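Local coordinates for protein galactose mutarotase related enzyme (Lactobacillus casei, PDB 3Q1N) that probably binds carbohydrate and acts as a sugar isomerase of the aldose 1-epimerase (galactose mutarotase) type, at residues T127-F138 with G275-Q286; L207-A218 with T230-I241. All coordinates share one frame; numbering follows the deposited sequence. Where two conformers were deposited one is given.

Interaction 1 of 2, residues T127-F138 with G275-Q286; sequences TVTNDDSKSMPF and GNTTLSAGANKQ. With EDO (1,2-ethanediol), chain T.
The side chains of Phe-138 and Leu-279, from the pairing of 136-138 with 277-279, pack toward the second antiparallel pairing, 127-130 with 284-286, at one end of the beta-sandwich characteristic of the galactose mutarotase fold. The CD1 methyl of Leu-279 lies 3.6 Å from CE1 of the Phe-138 ring. With CG placed between its own backbone N and carbonyl carbon (chi1 74°), that ring lies beside the side chain of Thr-277, and CB of Lys-285 approaches its edge. Val-128, from the other pairing, sets CG1 over the centre of one ring face, 3.8 Å above the plane, so the aromatic ring joins the two sheets. The selenomethionine Met-136 runs alongside Leu-279, and its CE reaches the same CD1 methyl.

Beyond this apolar layer, the buried amide of Asn-130 ties the turns together. Its CG stands opposite the backbone N (chi1 -180°), which carries ND2 across to Leu-279 O at 3.1 Å, above the plane of that carbonyl; Met-136 N donates to the same oxygen. A weak bond runs from ND2 to Ser-280 O, in the type II turn 280-283. ND2 also donates to Lys-134 O almost straight (176°) and in the amide plane, while OD1 accepts from Asp-132 N in an Asx turn. With an alanine here, the bonds from ND2 to Lys-134 O and Leu-279 O and the acceptor for Asp-132 N would be lost, which would probably let the 131-135 loop shift against the 280-283 turn.

Farther out, Asp-132 is fixed in a second Asx turn, and its OD1 is bonded to Glu-108 N. On the sheet face carrying Thr-127, Gln-286 NE2 donates to Asn-284 OD1 at 3.1 Å, with that oxygen in the amide plane of Gln-286.

Interaction 2 of 2, residues L207-A218 with T230-I241; sequences LVILANSEIAKA and TLDISDFPYLTI. With EDO (1,2-ethanediol), chain S; EDO (1,2-ethanediol), chain R.
Backbone hydrogen bonds pair Val-208 with Ile-241 in both directions, the bond from Val-208 N to Ile-241 O being nearly straight at 178°, and Leu-210 N donates to Leu-239 O. A second set links Ala-218 with Leu-231 in both directions, and Ile-233 N donates to Ala-216 O.

Of the apolar contacts, one bridges the two pairings: the Ala-218 methyl sits unusually tight against CD2 of Leu-239, 3.4 Å away. Swung opposite the backbone N (chi1 -171°), CG of Leu-239 directs this branch from one pairing to the other. In the loops, CD1 of Ile-233 lies 3.7 Å from CG2 of Ile-215. CB of Pro-237 rests over the centre of the Tyr-238 ring face, while Phe-173 meets this ring edge-to-face. The segments thus connect two antiparallel sheets of the mutarotase-type beta-sandwich, and the 217-221/229-232 hairpin starts at a classic beta bulge, where Ala-216 and Lys-217 both face Glu-164.

Among polar side chains, Ser-213 OG, in one of two conformers, donates to Pro-237 O at 2.9 Å, tilted from the carbonyl plane. Thr-240 OG1 is buried against Ile-209 CG2 (3.4 Å) without a polar partner. In the conformer modelled here Lys-217 runs alongside Asp-232, and its NZ forms a salt bridge with Glu-292. Solvent bridges the backbone as well, one water donating to both Ser-213 O and Ser-234 O.

Overall arrangement
Interaction 2 is nested along the chain inside the loop closed by interaction 1: segments 207-218 and 230-241 both fall between 127-138 and 275-286. The centres of the two interactions lie about 22 Å apart, and their nearest atoms are about 5 Å apart without touching. Both contacts span the same two antiparallel sheets. In one, strand 284-293 stands between 121-130 and 229-232, placing the pairing of interaction 1 beside the hairpin of interaction 2. In the other, strand 251-258 lies between 136-147 and 238-242. Interaction 1 is more peripheral, about 19 Å from the chain centre against 10 Å for interaction 2. It joins segments 137 residues apart in the chain, interaction 2 segments only 12 apart.

Interaction 1 of 2, residues T127-F138 with G275-Q286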
loop_
_atom_site.group_PDB
_atom_site.type_symbol
_atom_site.label_atom_id
_atom_site.label_comp_id
_atom_site.label_asym_id
_atom_site.label_seq_id
_atom_site.Cartn_x
_atom_site.Cartn_y
_atom_site.Cartn_z
ATOM N N THR A 127 6.477 -2.185 12.172
ATOM C CA THR A 127 7.845 -2.533 12.553
ATOM C C THR A 127 8.156 -3.879 11.934
ATOM O O THR A 127 7.429 -4.859 12.186
ATOM C CB THR A 127 8.033 -2.670 14.087
ATOM O OG1 THR A 127 7.639 -1.440 14.753
ATOM C CG2 THR A 127 9.478 -2.979 14.416
ATOM N N VAL A 128 9.209 -3.905 11.153
ATOM C CA VAL A 128 9.717 -5.096 10.502
ATOM C C VAL A 128 11.003 -5.423 11.227
ATOM O O VAL A 128 11.934 -4.624 11.235
ATOM C CB VAL A 128 10.049 -4.828 9.031
ATOM C CG1 VAL A 128 10.730 -6.046 8.429
ATOM C CG2 VAL A 128 8.760 -4.520 8.242
ATOM N N THR A 129 11.058 -6.604 11.815
ATOM C CA THR A 129 12.261 -7.043 12.531
ATOM C C THR A 129 12.797 -8.299 11.853
ATOM O O THR A 129 12.050 -9.244 11.604
ATOM C CB THR A 129 11.986 -7.348 14.012
ATOM O OG1 THR A 129 11.389 -6.190 14.630
ATOM C CG2 THR A 129 13.323 -7.618 14.744
ATOM N N ASN A 130 14.099 -8.276 11.626
ATOM C CA ASN A 130 14.870 -9.427 11.136
ATOM C C ASN A 130 15.238 -10.286 12.336
ATOM O O ASN A 130 16.174 -9.967 13.064
ATOM C CB ASN A 130 16.136 -8.972 10.371
ATOM C CG ASN A 130 16.932 -10.147 9.858
ATOM O OD1 ASN A 130 16.423 -11.280 9.951
ATOM N ND2 ASN A 130 18.164 -9.918 9.337
ATOM N N ASP A 131 14.528 -11.381 12.536
ATOM C CA ASP A 131 14.812 -12.286 13.625
ATOM C C ASP A 131 15.798 -13.399 13.227
ATOM O O ASP A 131 16.092 -14.271 14.038
ATOM C CB ASP A 131 13.527 -12.938 14.153
ATOM C CG ASP A 131 12.593 -11.954 14.829
ATOM O OD1 ASP A 131 13.071 -10.970 15.460
ATOM O OD2 ASP A 131 11.390 -12.228 14.751
ATOM N N ASP A 132 16.372 -13.304 12.041
ATOM C CA ASP A 132 17.264 -14.326 11.509
ATOM C C ASP A 132 18.723 -13.917 11.776
ATOM O O ASP A 132 19.034 -12.776 12.116
ATOM C CB ASP A 132 17.074 -14.396 9.985
ATOM C CG ASP A 132 17.219 -15.787 9.450
ATOM O OD1 ASP A 132 16.258 -16.594 9.552
ATOM O OD2 ASP A 132 18.319 -16.110 8.987
ATOM N N SER A 133 19.624 -14.882 11.612
ATOM C CA SER A 133 21.065 -14.626 11.595
ATOM C C SER A 133 21.536 -14.101 10.237
ATOM O O SER A 133 22.572 -13.480 10.143
ATOM C CB SER A 133 21.846 -15.915 11.933
ATOM O OG SER A 133 21.641 -16.905 10.946
ATOM N N LYS A 134 20.773 -14.390 9.192
ATOM C CA LYS A 134 21.116 -13.939 7.855
ATOM C C LYS A 134 20.616 -12.515 7.663
ATOM O O LYS A 134 19.635 -12.126 8.281
ATOM C CB LYS A 134 20.473 -14.826 6.775
ATOM C CG LYS A 134 20.973 -16.264 6.825
ATOM C CD LYS A 134 20.429 -17.030 5.614
ATOM C CE LYS A 134 18.925 -17.245 5.589
ATOM N NZ LYS A 134 18.401 -17.962 6.817
ATOM N N SER A 135 21.257 -11.794 6.747
ATOM C CA SER A 135 20.792 -10.461 6.329
ATOM C C SER A 135 19.494 -10.605 5.560
ATOM O O SER A 135 19.438 -11.384 4.639
ATOM C CB SER A 135 21.843 -9.817 5.455
ATOM O OG SER A 135 23.093 -9.696 6.177
HETATM N N MSE A 136 18.464 -9.842 5.942
HETATM C CA MSE A 136 17.094 -9.998 5.396
HETATM C C MSE A 136 16.694 -8.805 4.535
HETATM O O MSE A 136 16.530 -7.691 5.025
HETATM C CB MSE A 136 16.109 -10.177 6.526
HETATM C CG MSE A 136 14.661 -10.426 6.055
HETATM SE SE MSE A 136 13.349 -10.631 7.438
HETATM C CE MSE A 136 12.907 -8.784 7.636
ATOM N N PRO A 137 16.482 -9.049 3.241
ATOM C CA PRO A 137 16.026 -7.992 2.338
ATOM C C PRO A 137 14.498 -8.067 2.242
ATOM O O PRO A 137 13.938 -9.142 2.194
ATOM C CB PRO A 137 16.712 -8.333 1.037
ATOM C CG PRO A 137 16.774 -9.907 1.079
ATOM C CD PRO A 137 16.779 -10.317 2.530
ATOM N N PHE A 138 13.844 -6.902 2.212
ATOM C CA PHE A 138 12.375 -6.905 2.111
ATOM C C PHE A 138 11.862 -5.613 1.518
ATOM O O PHE A 138 12.573 -4.601 1.448
ATOM C CB PHE A 138 11.734 -7.080 3.510
ATOM C CG PHE A 138 11.819 -5.844 4.353
ATOM C CD1 PHE A 138 12.977 -5.544 5.073
ATOM C CD2 PHE A 138 10.806 -4.934 4.351
ATOM C CE1 PHE A 138 13.111 -4.357 5.724
ATOM C CE2 PHE A 138 10.900 -3.723 5.029
ATOM C CZ PHE A 138 12.085 -3.434 5.756
ATOM N N GLY A 275 14.519 -0.589 -4.354
ATOM C CA GLY A 275 13.481 -0.334 -3.362
ATOM C C GLY A 275 13.522 -1.239 -2.138
ATOM O O GLY A 275 12.816 -0.980 -1.150
ATOM N N ASN A 276 14.238 -2.353 -2.222
ATOM C CA ASN A 276 14.437 -3.188 -1.081
ATOM C C ASN A 276 15.353 -2.537 -0.025
ATOM O O ASN A 276 16.219 -1.688 -0.317
ATOM C CB ASN A 276 14.989 -4.611 -1.432
ATOM C CG ASN A 276 13.918 -5.606 -1.816
ATOM O OD1 ASN A 276 12.746 -5.264 -1.978
ATOM N ND2 ASN A 276 14.325 -6.898 -1.950
ATOM N N THR A 277 15.090 -2.942 1.215
ATOM C CA THR A 277 15.875 -2.639 2.391
ATOM C C THR A 277 16.477 -3.944 2.926
ATOM O O THR A 277 15.751 -4.910 3.096
ATOM C CB THR A 277 14.998 -2.050 3.487
ATOM O OG1 THR A 277 14.334 -0.875 3.009
ATOM C CG2 THR A 277 15.857 -1.653 4.755
ATOM N N THR A 278 17.787 -3.947 3.184
ATOM C CA THR A 278 18.460 -5.094 3.802
ATOM C C THR A 278 18.740 -4.830 5.280
ATOM O O THR A 278 19.467 -3.917 5.633
ATOM C CB THR A 278 19.759 -5.515 3.084
ATOM O OG1 THR A 278 19.458 -5.834 1.706
ATOM C CG2 THR A 278 20.400 -6.774 3.779
ATOM N N LEU A 279 18.133 -5.618 6.126
ATOM C CA LEU A 279 18.378 -5.521 7.566
ATOM C C LEU A 279 19.448 -6.472 8.033
ATOM O O LEU A 279 19.449 -7.659 7.712
ATOM C CB LEU A 279 17.074 -5.801 8.313
ATOM C CG LEU A 279 16.001 -4.699 8.287
ATOM C CD1 LEU A 279 14.664 -5.249 8.885
ATOM C CD2 LEU A 279 16.460 -3.434 8.978
ATOM N N SER A 280 20.399 -5.948 8.803
ATOM C CA SER A 280 21.317 -6.762 9.568
ATOM C C SER A 280 20.599 -7.690 10.562
ATOM O O SER A 280 19.407 -7.480 10.897
ATOM C CB SER A 280 22.321 -5.851 10.302
ATOM O OG SER A 280 23.101 -5.099 9.377
ATOM N N ALA A 281 21.282 -8.769 10.968
ATOM C CA ALA A 281 20.695 -9.680 11.947
ATOM C C ALA A 281 20.199 -8.929 13.176
ATOM O O ALA A 281 20.956 -8.147 13.768
ATOM C CB ALA A 281 21.677 -10.741 12.377
ATOM N N GLY A 282 18.940 -9.160 13.547
ATOM C CA GLY A 282 18.318 -8.544 14.694
ATOM C C GLY A 282 17.902 -7.094 14.550
ATOM O O GLY A 282 17.332 -6.528 15.496
ATOM N N ALA A 283 18.171 -6.467 13.400
ATOM C CA ALA A 283 17.793 -5.072 13.214
ATOM C C ALA A 283 16.311 -4.953 12.856
ATOM O O ALA A 283 15.663 -5.897 12.455
ATOM C CB ALA A 283 18.656 -4.395 12.131
ATOM N N ASN A 284 15.787 -3.746 13.043
ATOM C CA ASN A 284 14.404 -3.460 12.679
ATOM C C ASN A 284 14.305 -2.184 11.860
ATOM O O ASN A 284 15.174 -1.291 11.926
ATOM C CB ASN A 284 13.485 -3.417 13.901
ATOM C CG ASN A 284 13.676 -2.156 14.730
ATOM O OD1 ASN A 284 13.122 -1.095 14.414
ATOM N ND2 ASN A 284 14.531 -2.250 15.798
ATOM N N LYS A 285 13.238 -2.101 11.085
ATOM C CA LYS A 285 12.858 -0.848 10.406
ATOM C C LYS A 285 11.482 -0.478 10.881
ATOM O O LYS A 285 10.582 -1.309 10.834
ATOM C CB LYS A 285 12.775 -1.056 8.891
ATOM C CG LYS A 285 12.473 0.208 8.086
ATOM C CD LYS A 285 13.614 1.190 8.168
ATOM C CE LYS A 285 13.234 2.567 7.656
ATOM N NZ LYS A 285 14.542 3.323 7.555
ATOM N N GLN A 286 11.302 0.802 11.207
ATOM C CA GLN A 286 9.990 1.298 11.589
ATOM C C GLN A 286 9.507 2.333 10.568
ATOM O O GLN A 286 10.304 3.202 10.142
ATOM C CB GLN A 286 10.027 1.895 12.994
ATOM C CG GLN A 286 10.278 0.819 14.044
ATOM C CD GLN A 286 10.386 1.323 15.451
ATOM O OE1 GLN A 286 9.567 2.149 15.906
ATOM N NE2 GLN A 286 11.364 0.806 16.177
HETATM C C1 EDO T . 3.372 -2.374 15.850
HETATM O O1 EDO T . 3.664 -2.180 17.200
HETATM C C2 EDO T . 4.506 -1.816 14.993
HETATM O O2 EDO T . 4.874 -0.491 15.235
HETATM O O HOH W 1 12.144 -1.659 1.847
#

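Interaction 2 of 2, residues L207-A218 with T230-I241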
loop_
_atom_site.group_PDB
_atom_site.type_symbol
_atom_site.label_atom_id
_atom_site.label_comp_id
_atom_site.label_asym_id
_atom_site.label_seq_id
_atom_site.Cartn_x
_atom_site.Cartn_y
_atom_site.Cartn_z
ATOM N N LEU A 207 -0.878 0.624 -12.926
ATOM C CA LEU A 207 -0.476 1.347 -11.732
ATOM C C LEU A 207 0.496 2.530 -12.037
ATOM O O LEU A 207 1.380 2.424 -12.902
ATOM C CB LEU A 207 0.157 0.369 -10.745
ATOM C CG LEU A 207 1.553 -0.208 -11.008
ATOM C CD1 LEU A 207 1.978 -1.013 -9.791
ATOM C CD2 LEU A 207 1.638 -1.068 -12.302
ATOM N N VAL A 208 0.268 3.666 -11.365
ATOM C CA VAL A 208 1.095 4.864 -11.462
ATOM C C VAL A 208 1.904 5.017 -10.169
ATOM O O VAL A 208 1.381 5.373 -9.115
ATOM C CB VAL A 208 0.214 6.128 -11.694
ATOM C CG1 VAL A 208 1.087 7.426 -11.751
ATOM C CG2 VAL A 208 -0.601 5.977 -13.017
ATOM N N ILE A 209 3.179 4.681 -10.241
ATOM C CA ILE A 209 4.060 4.713 -9.066
ATOM C C ILE A 209 4.846 6.020 -9.024
ATOM O O ILE A 209 5.793 6.185 -9.778
ATOM C CB ILE A 209 5.065 3.535 -9.060
ATOM C CG1 ILE A 209 4.371 2.214 -9.332
ATOM C CG2 ILE A 209 5.809 3.518 -7.712
ATOM C CD1 ILE A 209 5.363 1.031 -9.579
ATOM N N LEU A 210 4.454 6.948 -8.166
ATOM C CA LEU A 210 5.153 8.232 -8.057
ATOM C C LEU A 210 6.533 8.049 -7.450
ATOM O O LEU A 210 6.700 7.417 -6.384
ATOM C CB LEU A 210 4.364 9.233 -7.183
ATOM C CG LEU A 210 2.936 9.520 -7.636
ATOM C CD1 LEU A 210 2.314 10.549 -6.674
ATOM C CD2 LEU A 210 2.876 10.054 -9.048
ATOM N N ALA A 211 7.517 8.610 -8.137
ATOM C CA ALA A 211 8.920 8.463 -7.798
ATOM C C ALA A 211 9.439 9.544 -6.861
ATOM O O ALA A 211 10.571 9.422 -6.368
ATOM C CB ALA A 211 9.749 8.445 -9.068
ATOM N N ASN A 212 8.638 10.586 -6.603
ATOM C CA ASN A 212 9.108 11.754 -5.853
ATOM C C ASN A 212 9.073 11.498 -4.348
ATOM O O ASN A 212 8.052 11.693 -3.687
ATOM C CB ASN A 212 8.305 13.020 -6.238
ATOM C CG ASN A 212 8.247 13.254 -7.723
ATOM O OD1 ASN A 212 7.556 12.546 -8.425
ATOM N ND2 ASN A 212 8.904 14.316 -8.206
ATOM N N SER A 213 10.211 11.074 -3.781
ATOM C CA SER A 213 10.224 10.602 -2.391
ATOM C C SER A 213 10.085 11.674 -1.339
ATOM O O SER A 213 9.830 11.368 -0.168
ATOM C CB SER A 213 11.485 9.781 -2.124
ATOM O OG SER A 213 11.540 8.702 -3.019
ATOM N N GLU A 214 10.248 12.931 -1.735
ATOM C CA GLU A 214 10.138 14.025 -0.808
ATOM C C GLU A 214 8.704 14.338 -0.351
ATOM O O GLU A 214 8.511 15.149 0.574
ATOM C CB GLU A 214 10.714 15.286 -1.428
ATOM C CG GLU A 214 9.908 15.891 -2.616
ATOM C CD GLU A 214 10.379 15.407 -3.993
ATOM O OE1 GLU A 214 10.881 14.244 -4.120
ATOM O OE2 GLU A 214 10.205 16.185 -4.964
ATOM N N ILE A 215 7.711 13.760 -1.028
ATOM C CA ILE A 215 6.307 14.028 -0.673
ATOM C C ILE A 215 5.986 13.644 0.761
ATOM O O ILE A 215 6.333 12.557 1.232
ATOM C CB ILE A 215 5.321 13.303 -1.644
ATOM C CG1 ILE A 215 5.510 13.861 -3.059
ATOM C CG2 ILE A 215 3.831 13.474 -1.150
ATOM C CD1 ILE A 215 4.819 13.002 -4.177
ATOM N N ALA A 216 5.342 14.564 1.461
ATOM C CA ALA A 216 4.959 14.354 2.842
ATOM C C ALA A 216 3.470 14.099 2.974
ATOM O O ALA A 216 3.065 13.315 3.822
ATOM C CB ALA A 216 5.340 15.585 3.662
ATOM N N LYS A 217 2.676 14.774 2.143
ATOM C CA LYS A 217 1.228 14.630 2.174
ATOM C C LYS A 217 0.675 14.502 0.781
ATOM O O LYS A 217 1.153 15.157 -0.144
ATOM C CB LYS A 217 0.570 15.799 2.893
ATOM C CG LYS A 217 1.017 15.910 4.351
ATOM C CD LYS A 217 -0.065 16.630 5.151
ATOM C CE LYS A 217 0.373 16.904 6.559
ATOM N NZ LYS A 217 -0.738 17.491 7.338
ATOM N N ALA A 218 -0.297 13.613 0.637
ATOM C CA ALA A 218 -0.959 13.382 -0.649
ATOM C C ALA A 218 -2.473 13.297 -0.375
ATOM O O ALA A 218 -2.934 12.459 0.421
ATOM C CB ALA A 218 -0.450 12.103 -1.291
ATOM N N THR A 230 -6.324 12.463 3.197
ATOM C CA THR A 230 -4.939 12.856 3.003
ATOM C C THR A 230 -4.050 11.797 3.664
ATOM O O THR A 230 -4.266 11.430 4.834
ATOM C CB THR A 230 -4.652 14.227 3.609
ATOM O OG1 THR A 230 -5.460 15.194 2.935
ATOM C CG2 THR A 230 -3.140 14.615 3.461
ATOM N N LEU A 231 -3.080 11.304 2.914
ATOM C CA LEU A 231 -2.076 10.358 3.400
ATOM C C LEU A 231 -0.822 11.097 3.826
ATOM O O LEU A 231 -0.284 11.912 3.083
ATOM C CB LEU A 231 -1.730 9.313 2.344
ATOM C CG LEU A 231 -2.842 8.391 1.861
ATOM C CD1 LEU A 231 -2.323 7.312 0.905
ATOM C CD2 LEU A 231 -3.639 7.718 2.991
ATOM N N ASP A 232 -0.419 10.904 5.079
ATOM C CA ASP A 232 0.827 11.448 5.604
ATOM C C ASP A 232 1.855 10.323 5.455
ATOM O O ASP A 232 1.775 9.324 6.134
ATOM C CB ASP A 232 0.670 11.855 7.077
ATOM C CG ASP A 232 -0.409 12.945 7.279
ATOM O OD1 ASP A 232 -0.951 13.484 6.294
ATOM O OD2 ASP A 232 -0.742 13.227 8.431
ATOM N N ILE A 233 2.789 10.483 4.533
ATOM C CA ILE A 233 3.625 9.336 4.066
ATOM C C ILE A 233 5.103 9.705 3.859
ATOM O O ILE A 233 5.787 9.128 3.020
ATOM C CB ILE A 233 2.977 8.694 2.790
ATOM C CG1 ILE A 233 2.476 9.759 1.835
ATOM C CG2 ILE A 233 1.806 7.812 3.200
ATOM C CD1 ILE A 233 3.518 10.587 1.222
ATOM N N SER A 234 5.646 10.606 4.670
ATOM C CA SER A 234 7.067 10.990 4.531
ATOM C C SER A 234 7.975 9.770 4.615
ATOM O O SER A 234 9.019 9.720 3.960
ATOM C CB SER A 234 7.498 11.998 5.602
ATOM O OG SER A 234 6.863 13.260 5.451
ATOM N N ASP A 235 7.609 8.801 5.456
ATOM C CA ASP A 235 8.429 7.603 5.653
ATOM C C ASP A 235 8.472 6.649 4.458
ATOM O O ASP A 235 9.341 5.762 4.402
ATOM C CB ASP A 235 7.930 6.785 6.865
ATOM C CG ASP A 235 8.221 7.429 8.212
ATOM O OD1 ASP A 235 8.875 8.493 8.284
ATOM O OD2 ASP A 235 7.752 6.891 9.244
ATOM N N PHE A 236 7.507 6.751 3.549
ATOM C CA PHE A 236 7.360 5.816 2.434
ATOM C C PHE A 236 7.917 6.498 1.183
ATOM O O PHE A 236 7.427 7.554 0.805
ATOM C CB PHE A 236 5.886 5.418 2.251
ATOM C CG PHE A 236 5.389 4.443 3.279
ATOM C CD1 PHE A 236 4.995 4.863 4.542
ATOM C CD2 PHE A 236 5.382 3.096 3.014
ATOM C CE1 PHE A 236 4.577 3.955 5.486
ATOM C CE2 PHE A 236 4.973 2.189 3.928
ATOM C CZ PHE A 236 4.586 2.624 5.224
ATOM N N PRO A 237 8.951 5.926 0.558
ATOM C CA PRO A 237 9.578 6.611 -0.574
ATOM C C PRO A 237 8.698 6.725 -1.791
ATOM O O PRO A 237 8.838 7.678 -2.554
ATOM C CB PRO A 237 10.836 5.784 -0.860
ATOM C CG PRO A 237 10.578 4.455 -0.255
ATOM C CD PRO A 237 9.677 4.709 0.959
ATOM N N TYR A 238 7.774 5.791 -1.999
ATOM C CA TYR A 238 6.958 5.833 -3.236
ATOM C C TYR A 238 5.472 5.751 -2.891
ATOM O O TYR A 238 5.112 5.385 -1.767
ATOM C CB TYR A 238 7.381 4.697 -4.185
ATOM C CG TYR A 238 8.872 4.601 -4.349
ATOM C CD1 TYR A 238 9.583 5.652 -4.864
ATOM C CD2 TYR A 238 9.581 3.468 -3.911
ATOM C CE1 TYR A 238 10.931 5.612 -4.994
ATOM C CE2 TYR A 238 10.979 3.420 -4.064
ATOM C CZ TYR A 238 11.613 4.497 -4.639
ATOM O OH TYR A 238 12.979 4.539 -4.797
ATOM N N LEU A 239 4.624 6.113 -3.860
ATOM C CA LEU A 239 3.188 6.219 -3.662
ATOM C C LEU A 239 2.510 5.837 -4.943
ATOM O O LEU A 239 2.766 6.475 -5.976
ATOM C CB LEU A 239 2.781 7.649 -3.260
ATOM C CG LEU A 239 1.314 7.807 -2.825
ATOM C CD1 LEU A 239 1.006 7.004 -1.550
ATOM C CD2 LEU A 239 0.977 9.323 -2.619
ATOM N N THR A 240 1.633 4.843 -4.894
ATOM C CA THR A 240 1.069 4.284 -6.113
ATOM C C THR A 240 -0.436 4.510 -6.214
ATOM O O THR A 240 -1.163 4.318 -5.250
ATOM C CB THR A 240 1.392 2.798 -6.213
ATOM O OG1 THR A 240 2.817 2.656 -6.301
ATOM C CG2 THR A 240 0.758 2.154 -7.435
ATOM N N ILE A 241 -0.882 4.935 -7.397
ATOM C CA ILE A 241 -2.300 5.109 -7.677
ATOM C C ILE A 241 -2.733 3.996 -8.629
ATOM O O ILE A 241 -2.034 3.702 -9.612
ATOM C CB ILE A 241 -2.588 6.481 -8.308
ATOM C CG1 ILE A 241 -1.960 7.610 -7.472
ATOM C CG2 ILE A 241 -4.108 6.709 -8.447
ATOM C CD1 ILE A 241 -0.530 8.019 -7.920
HETATM C C1 EDO S . 4.239 13.019 6.614
HETATM O O1 EDO S . 3.206 14.045 6.618
HETATM C C2 EDO S . 3.864 11.786 7.445
HETATM O O2 EDO S . 4.878 11.029 8.095
HETATM C C1 EDO R . 9.128 5.637 13.314
HETATM O O1 EDO R . 7.796 5.101 13.362
HETATM C C2 EDO R . 9.363 6.288 11.951
HETATM O O2 EDO R . 8.359 7.286 11.700
HETATM O O HOH W 2 9.922 12.107 2.598
HETATM O O HOH W 3 8.788 14.246 3.564
HETATM O O HOH W 4 7.224 10.127 0.587
#